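Local atomic coordinates of 3-ketosteroid-delta4-5alpha-dehydrogenase (Rhodococcus jostii, PDB entry 4AT2), a protein that probably catalyses the FAD-dependent introduction of a delta-4 double bond into 3-keto-5alpha-steroids, a step in bacterial steroid catabolism. Residues A[123-126]-A[127-131]; A[104-107]-A[108-111]. All coordinates share one frame; numbering follows the deposited sequence.

Overall arrangement
Interactions 1 and 2 are local, within-helix contacts built on i to i+4 backbone bonding, on two helices that follow one another in the chain. Interaction 2 (104-107 with 108-111) comes first, at the start of helix 105-115; interaction 1 (123-126 with 127-131) follows, on helix 122-130. Their centres are about 9 Å apart, and the helices pack as a pair: T126 OG1 and K109 NZ are hydrogen-bonded at 2.8 Å. Both fall within the FAD-binding-domain family region. Interaction 1, which also lies against helix 490-507, is nearer the flavin, the Y128 side chain being about 8 Å from FAD and that of M108 about 12 Å. Neither contact supplies residues of the steroid pocket.

Interaction 1: A[123-126]-A[127-131]; sequences EKIT and DYCEG
A local contact within helix 122-130, in the FAD-binding-domain family region, brings I125 and C129 alongside each other one turn apart, CG2 against SG. Four i to i+4 bonds carry it: D127 N to E123 O, Y128 N to K124 O, C129 N to I125 O and E130 N to T126 O. The tightest, Y128 N to K124 O, is 2.8 Å long and nearly straight at the hydrogen (166°); the C129 bond is more bent, at 153°. Beside it, the I125 CG2 methyl meets C129 SG at 4.1 Å. C129 SG lies anti to its own carbonyl carbon (chi1 -70°), which swings the sulfur back over the preceding turn, 3.3 Å from I125 O. With its CG beside the backbone N, E130 brings that atom to 3.3 Å from T126 O. G131 is the first residue to leave helical backbone angles, yet its N still bonds to D127 O; it also stands at the N-cap position of helix 132-141. T126 OG1 bonds back to E122 O, one turn earlier, and to K109 NZ of helix 105-115. D127 OD2 forms a salt bridge with R501 and is hydrogen-bonded to Y498 OH, while Y128 OH reaches Y88 O. One flank of the helix, with I125 and C129, packs on M108 and M112 of helix 105-115, while D127 and Y128 lie against helix 490-507.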
loop_
_atom_site.group_PDB
_atom_site.type_symbol
_atom_site.label_atom_id
_atom_site.label_comp_id
_atom_site.label_asym_id
_atom_site.label_seq_id
_atom_site.Cartn_x
_atom_site.Cartn_y
_atom_site.Cartn_z
ATOM N N GLU A 123 -4.366 19.252 -3.505
ATOM C CA GLU A 123 -4.959 20.046 -4.580
ATOM C C GLU A 123 -6.355 19.533 -4.927
ATOM O O GLU A 123 -7.297 20.318 -5.042
ATOM C CB GLU A 123 -4.069 20.053 -5.832
ATOM C CG GLU A 123 -4.616 20.927 -6.954
ATOM C CD GLU A 123 -3.961 20.678 -8.312
ATOM O OE1 GLU A 123 -3.299 19.648 -8.515
ATOM O OE2 GLU A 123 -4.128 21.523 -9.206
ATOM N N LYS A 124 -6.478 18.218 -5.114
ATOM C CA LYS A 124 -7.760 17.627 -5.505
ATOM C C LYS A 124 -8.807 17.781 -4.409
ATOM O O LYS A 124 -9.928 18.192 -4.678
ATOM C CB LYS A 124 -7.612 16.149 -5.899
ATOM C CG LYS A 124 -8.828 15.606 -6.643
ATOM C CD LYS A 124 -8.668 14.149 -7.080
ATOM C CE LYS A 124 -7.490 14.014 -8.035
ATOM N NZ LYS A 124 -7.794 13.205 -9.240
ATOM N N ILE A 125 -8.439 17.452 -3.172
ATOM C CA ILE A 125 -9.378 17.598 -2.060
ATOM C C ILE A 125 -9.828 19.052 -1.886
ATOM O O ILE A 125 -11.024 19.306 -1.715
ATOM C CB ILE A 125 -8.847 16.958 -0.766
ATOM C CG1 ILE A 125 -8.951 15.425 -0.906
ATOM C CG2 ILE A 125 -9.632 17.445 0.448
ATOM C CD1 ILE A 125 -8.310 14.633 0.219
ATOM N N THR A 126 -8.889 19.993 -1.976
ATOM C CA THR A 126 -9.220 21.428 -1.858
ATOM C C THR A 126 -10.250 21.820 -2.919
ATOM O O THR A 126 -11.289 22.432 -2.614
ATOM C CB THR A 126 -7.959 22.322 -1.939
ATOM O OG1 THR A 126 -7.036 21.915 -0.927
ATOM C CG2 THR A 126 -8.305 23.796 -1.695
ATOM N N ASP A 127 -9.967 21.422 -4.154
ATOM C CA ASP A 127 -10.839 21.669 -5.289
ATOM C C ASP A 127 -12.239 21.051 -5.091
ATOM O O ASP A 127 -13.255 21.705 -5.313
ATOM C CB ASP A 127 -10.151 21.106 -6.537
ATOM C CG ASP A 127 -10.993 21.220 -7.770
ATOM O OD1 ASP A 127 -11.226 22.355 -8.223
ATOM O OD2 ASP A 127 -11.383 20.171 -8.309
ATOM N N TYR A 128 -12.278 19.791 -4.669
ATOM C CA TYR A 128 -13.533 19.097 -4.397
ATOM C C TYR A 128 -14.346 19.823 -3.325
ATOM O O TYR A 128 -15.577 19.941 -3.437
ATOM C CB TYR A 128 -13.197 17.677 -3.937
ATOM C CG TYR A 128 -14.378 16.751 -3.741
ATOM C CD1 TYR A 128 -14.984 16.116 -4.823
ATOM C CD2 TYR A 128 -14.857 16.480 -2.458
ATOM C CE1 TYR A 128 -16.056 15.248 -4.635
ATOM C CE2 TYR A 128 -15.923 15.623 -2.258
ATOM C CZ TYR A 128 -16.514 15.009 -3.345
ATOM O OH TYR A 128 -17.565 14.155 -3.140
ATOM N N CYS A 129 -13.667 20.304 -2.289
ATOM C CA CYS A 129 -14.358 20.978 -1.188
ATOM C C CYS A 129 -14.885 22.354 -1.593
ATOM O O CYS A 129 -16.015 22.732 -1.245
ATOM C CB CYS A 129 -13.437 21.097 0.026
ATOM S SG CYS A 129 -13.129 19.493 0.780
ATOM N N GLU A 130 -14.069 23.105 -2.322
ATOM C CA GLU A 130 -14.475 24.439 -2.746
ATOM C C GLU A 130 -15.664 24.408 -3.707
ATOM O O GLU A 130 -16.459 25.358 -3.753
ATOM C CB GLU A 130 -13.299 25.206 -3.351
ATOM C CG GLU A 130 -12.200 25.548 -2.353
ATOM C CD GLU A 130 -12.630 26.484 -1.223
ATOM O OE1 GLU A 130 -13.554 27.314 -1.406
ATOM O OE2 GLU A 130 -12.016 26.404 -0.134
ATOM N N GLY A 131 -15.795 23.318 -4.463
ATOM C CA GLY A 131 -16.891 23.185 -5.425
ATOM C C GLY A 131 -18.074 22.357 -4.938
ATOM O O GLY A 131 -18.992 22.078 -5.713
#

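Interaction 2: A[104-107]-A[108-111]; sequences SPEN and MKTF
T110 and E106 meet through two bonds to one acceptor: T110 N (3.0 Å) and T110 OG1 (2.9 Å) both donate to E106 O, reaching it from opposite faces of the carbonyl plane. With OG1 beside the backbone N (chi1 -62°), the hydroxyl is turned back onto the preceding turn, where E106 OE2 also approaches it at 3.4 Å. With an alanine here OG1 is gone, and E106 O would probably be left with the backbone amide as its one donor from this turn. Three further backbone bonds follow the i to i+4 pattern; M108 N to S104 O is the straightest, at 170°. Charged groups interact through water: E106, bent at chi2, and the extended K109 hold one molecule between OE1 (3.0 Å) and NZ (2.8 Å), while OE1 and NZ themselves stay 5.0 Å apart. K109 NZ also forms a salt bridge with E122 and a hydrogen bond with T126 OG1, both of helix 122-130. M108 packs against C129 of that helix, and F111 meets F175 edge-to-face. The N-terminal end of the helix is capped by S104, whose OG accepts from N107 N at 3.0 Å, with P105 directly after it: a serine N-cap followed by proline in the first turn of an alpha-helix.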
loop_
_atom_site.group_PDB
_atom_site.type_symbol
_atom_site.label_atom_id
_atom_site.label_comp_id
_atom_site.label_asym_id
_atom_site.label_seq_id
_atom_site.Cartn_x
_atom_site.Cartn_y
_atom_site.Cartn_z
ATOM N N SER A 104 -18.027 24.233 6.289
ATOM C CA SER A 104 -17.358 25.134 5.359
ATOM C C SER A 104 -16.391 24.314 4.522
ATOM O O SER A 104 -15.992 23.221 4.939
ATOM C CB SER A 104 -16.570 26.204 6.122
ATOM O OG SER A 104 -15.496 25.615 6.836
ATOM N N PRO A 105 -16.004 24.832 3.349
ATOM C CA PRO A 105 -14.997 24.130 2.559
ATOM C C PRO A 105 -13.695 23.895 3.318
ATOM O O PRO A 105 -13.090 22.832 3.150
ATOM C CB PRO A 105 -14.795 25.043 1.355
ATOM C CG PRO A 105 -16.136 25.689 1.187
ATOM C CD PRO A 105 -16.592 25.959 2.597
ATOM N N GLU A 106 -13.278 24.846 4.157
ATOM C CA GLU A 106 -12.045 24.655 4.921
ATOM C C GLU A 106 -12.178 23.538 5.950
ATOM O O GLU A 106 -11.255 22.738 6.127
ATOM C CB GLU A 106 -11.568 25.951 5.593
ATOM C CG GLU A 106 -10.157 25.854 6.188
ATOM C CD GLU A 106 -9.119 25.247 5.237
ATOM O OE1 GLU A 106 -8.982 25.706 4.070
ATOM O OE2 GLU A 106 -8.440 24.280 5.657
ATOM N N ASN A 107 -13.324 23.493 6.627
ATOM C CA ASN A 107 -13.573 22.451 7.620
ATOM C C ASN A 107 -13.653 21.069 6.963
ATOM O O ASN A 107 -13.082 20.090 7.455
ATOM C CB ASN A 107 -14.850 22.762 8.395
ATOM C CG ASN A 107 -15.027 21.855 9.588
ATOM O OD1 ASN A 107 -14.125 21.730 10.427
ATOM N ND2 ASN A 107 -16.180 21.194 9.663
ATOM N N MET A 108 -14.350 21.010 5.834
ATOM C CA MET A 108 -14.445 19.781 5.065
ATOM C C MET A 108 -13.062 19.303 4.617
ATOM O O MET A 108 -12.747 18.116 4.735
ATOM C CB MET A 108 -15.363 20.005 3.869
ATOM C CG MET A 108 -15.680 18.755 3.085
ATOM S SD MET A 108 -16.858 19.214 1.808
ATOM C CE MET A 108 -16.820 17.731 0.814
ATOM N N LYS A 109 -12.247 20.227 4.115
ATOM C CA LYS A 109 -10.894 19.891 3.651
ATOM C C LYS A 109 -10.041 19.348 4.809
ATOM O O LYS A 109 -9.337 18.345 4.661
ATOM C CB LYS A 109 -10.214 21.116 3.001
ATOM C CG LYS A 109 -8.749 20.864 2.639
ATOM C CD LYS A 109 -8.020 22.117 2.167
ATOM C CE LYS A 109 -6.512 21.881 2.166
ATOM N NZ LYS A 109 -5.784 22.932 1.399
ATOM N N THR A 110 -10.131 19.996 5.969
ATOM C CA THR A 110 -9.354 19.587 7.139
ATOM C C THR A 110 -9.704 18.158 7.522
ATOM O O THR A 110 -8.814 17.328 7.766
ATOM C CB THR A 110 -9.571 20.561 8.307
ATOM O OG1 THR A 110 -9.115 21.862 7.904
ATOM C CG2 THR A 110 -8.777 20.113 9.555
ATOM N N PHE A 111 -10.997 17.861 7.533
ATOM C CA PHE A 111 -11.421 16.500 7.818
ATOM C C PHE A 111 -10.885 15.512 6.778
ATOM O O PHE A 111 -10.339 14.453 7.130
ATOM C CB PHE A 111 -12.950 16.356 7.904
ATOM C CG PHE A 111 -13.381 14.921 7.974
ATOM C CD1 PHE A 111 -13.293 14.216 9.176
ATOM C CD2 PHE A 111 -13.778 14.244 6.823
ATOM C CE1 PHE A 111 -13.641 12.875 9.241
ATOM C CE2 PHE A 111 -14.121 12.903 6.880
ATOM C CZ PHE A 111 -14.058 12.221 8.090
HETATM O O HOH W 1 -6.256 25.252 2.957
#